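Local coordinates for penicillin-binding protein 2 (Pbp2) (Helicobacter pylori, PDB 5LP5) that probably cross-links peptidoglycan as a penicillin-binding transpeptidase of the cell-wall synthesis machinery and forms a complex with MreC, at residues S234-Q240 against E263-G268. Numbering follows the deposited sequence.
Sequences SLDKRLQ and ELLVAG
Asp236 and Leu265 meet where a helix N-terminus packs against an edge strand interrupted by a classic beta bulge, in which Leu265 and Val266 both face Val256 of the neighbouring strand 252-258. The site exemplifies an irregular edge strand bonding through its backbone to a helix start: Leu265 O and Ala267 N both take partners from 234-240. Three hydrogen bonds join the two segments. Asp236 N reaches Leu265 O at 3.2 Å, in the carbonyl plane and on a lone pair, while Ser234 OG approaches Leu264 O at 2.8 Å from above the carbonyl plane. Farther along, Gln240, its chain bent at chi2 (-93°), brings OE1 to Ala267 N at 2.7 Å; the bond is nearly straight (163° at the hydrogen), its donor tilted 17° from the amide carbonyl plane. Apolar contacts accompany these bonds: Leu239 CB lies 3.7 Å from Val266 CG2, and the Leu239 and Leu265 side chains cross obliquely. Leu239 also touches Lys581 and Leu582 of helix 572-584. Polar bonds gather at the helix start. Asp236, the N-cap, has OD2 hydrogen-bonded to Tyr587 OH and salt-bridged to Arg238; its OD1 accepts the capping bond from Arg238 N, above the carboxylate plane, and Arg238 NE through the syn lone pair at 3.1 Å.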
loop_
_atom_site.group_PDB
_atom_site.type_symbol
_atom_site.label_atom_id
_atom_site.label_comp_id
_atom_site.label_asym_id
_atom_site.label_seq_id
_atom_site.Cartn_x
_atom_site.Cartn_y
_atom_site.Cartn_z
ATOM N N SER A 234 6.432 -7.023 18.099
ATOM C CA SER A 234 6.466 -8.211 18.935
ATOM C C SER A 234 5.101 -8.820 19.220
ATOM O O SER A 234 5.021 -9.933 19.722
ATOM C CB SER A 234 7.159 -7.890 20.252
ATOM O OG SER A 234 6.564 -6.751 20.858
ATOM N N LEU A 235 4.029 -8.109 18.895
ATOM C CA LEU A 235 2.698 -8.673 19.089
ATOM C C LEU A 235 2.548 -10.056 18.458
ATOM O O LEU A 235 3.179 -10.343 17.456
ATOM C CB LEU A 235 1.637 -7.753 18.481
ATOM C CG LEU A 235 1.439 -6.363 19.057
ATOM C CD1 LEU A 235 0.363 -5.673 18.231
ATOM C CD2 LEU A 235 1.034 -6.423 20.507
ATOM N N ASP A 236 1.698 -10.896 19.031
ATOM C CA ASP A 236 1.246 -12.103 18.363
ATOM C C ASP A 236 -0.226 -11.953 18.060
ATOM O O ASP A 236 -1.033 -11.813 18.950
ATOM C CB ASP A 236 1.469 -13.329 19.240
ATOM C CG ASP A 236 1.102 -14.655 18.530
ATOM O OD1 ASP A 236 0.242 -14.643 17.611
ATOM O OD2 ASP A 236 1.659 -15.714 18.917
ATOM N N LYS A 237 -0.563 -12.003 16.788
ATOM C CA LYS A 237 -1.930 -11.773 16.310
ATOM C C LYS A 237 -2.966 -12.707 16.947
ATOM O O LYS A 237 -4.117 -12.320 17.156
ATOM C CB LYS A 237 -1.955 -11.910 14.778
ATOM C CG LYS A 237 -3.316 -11.803 14.151
ATOM C CD LYS A 237 -3.239 -12.146 12.669
ATOM C CE LYS A 237 -4.644 -12.239 12.100
ATOM N NZ LYS A 237 -4.704 -12.234 10.615
ATOM N N ARG A 238 -2.567 -13.934 17.257
ATOM C CA ARG A 238 -3.489 -14.882 17.876
ATOM C C ARG A 238 -3.782 -14.455 19.309
ATOM O O ARG A 238 -4.935 -14.386 19.729
ATOM C CB ARG A 238 -2.910 -16.286 17.852
ATOM C CG ARG A 238 -2.784 -16.863 16.446
ATOM C CD ARG A 238 -1.789 -18.021 16.381
ATOM N NE ARG A 238 -0.444 -17.571 16.711
ATOM C CZ ARG A 238 0.598 -18.372 16.908
ATOM N NH1 ARG A 238 0.471 -19.687 16.791
ATOM N NH2 ARG A 238 1.779 -17.860 17.224
ATOM N N LEU A 239 -2.721 -14.152 20.048
ATOM C CA LEU A 239 -2.847 -13.713 21.432
ATOM C C LEU A 239 -3.692 -12.449 21.583
ATOM O O LEU A 239 -4.425 -12.332 22.558
ATOM C CB LEU A 239 -1.472 -13.481 22.041
ATOM C CG LEU A 239 -0.597 -14.712 22.258
ATOM C CD1 LEU A 239 0.735 -14.289 22.867
ATOM C CD2 LEU A 239 -1.271 -15.739 23.147
ATOM N N GLN A 240 -3.591 -11.513 20.636
ATOM C CA GLN A 240 -4.420 -10.297 20.664
ATOM C C GLN A 240 -5.876 -10.594 20.358
ATOM O O GLN A 240 -6.775 -9.971 20.922
ATOM C CB GLN A 240 -3.924 -9.233 19.690
ATOM C CG GLN A 240 -2.914 -8.247 20.290
ATOM C CD GLN A 240 -3.504 -6.962 20.852
ATOM O OE1 GLN A 240 -2.865 -6.329 21.670
ATOM N NE2 GLN A 240 -4.689 -6.552 20.398
ATOM N N GLU A 263 9.402 -7.287 25.503
ATOM C CA GLU A 263 8.551 -7.384 24.334
ATOM C C GLU A 263 7.084 -7.510 24.767
ATOM O O GLU A 263 6.748 -8.300 25.650
ATOM C CB GLU A 263 8.970 -8.560 23.443
ATOM C CG GLU A 263 10.215 -8.292 22.606
ATOM C CD GLU A 263 10.585 -9.427 21.653
ATOM O OE1 GLU A 263 10.037 -10.548 21.793
ATOM O OE2 GLU A 263 11.433 -9.181 20.758
ATOM N N LEU A 264 6.223 -6.705 24.147
ATOM C CA LEU A 264 4.794 -6.791 24.372
ATOM C C LEU A 264 4.153 -7.725 23.330
ATOM O O LEU A 264 4.199 -7.480 22.124
ATOM C CB LEU A 264 4.163 -5.406 24.313
ATOM C CG LEU A 264 4.670 -4.472 25.409
ATOM C CD1 LEU A 264 4.243 -3.053 25.126
ATOM C CD2 LEU A 264 4.203 -4.909 26.793
ATOM N N LEU A 265 3.577 -8.816 23.812
ATOM C CA LEU A 265 2.893 -9.753 22.963
ATOM C C LEU A 265 1.418 -9.370 22.846
ATOM O O LEU A 265 0.798 -9.626 21.835
ATOM C CB LEU A 265 3.042 -11.172 23.513
ATOM C CG LEU A 265 4.468 -11.726 23.712
ATOM C CD1 LEU A 265 4.464 -13.115 24.347
ATOM C CD2 LEU A 265 5.228 -11.774 22.404
ATOM N N VAL A 266 0.862 -8.771 23.892
ATOM C CA VAL A 266 -0.480 -8.205 23.849
ATOM C C VAL A 266 -0.465 -6.788 24.411
ATOM O O VAL A 266 0.334 -6.461 25.279
ATOM C CB VAL A 266 -1.456 -9.050 24.675
ATOM C CG1 VAL A 266 -2.849 -8.458 24.644
ATOM C CG2 VAL A 266 -1.478 -10.481 24.153
ATOM N N ALA A 267 -1.359 -5.956 23.884
ATOM C CA ALA A 267 -1.655 -4.614 24.392
ATOM C C ALA A 267 -3.050 -4.221 23.887
ATOM O O ALA A 267 -3.223 -3.645 22.795
ATOM C CB ALA A 267 -0.612 -3.619 23.939
ATOM N N GLY A 268 -4.054 -4.569 24.675
ATOM C CA GLY A 268 -5.411 -4.228 24.337
ATOM C C GLY A 268 -5.917 -3.050 25.124
ATOM O O GLY A 268 -5.625 -2.928 26.304
#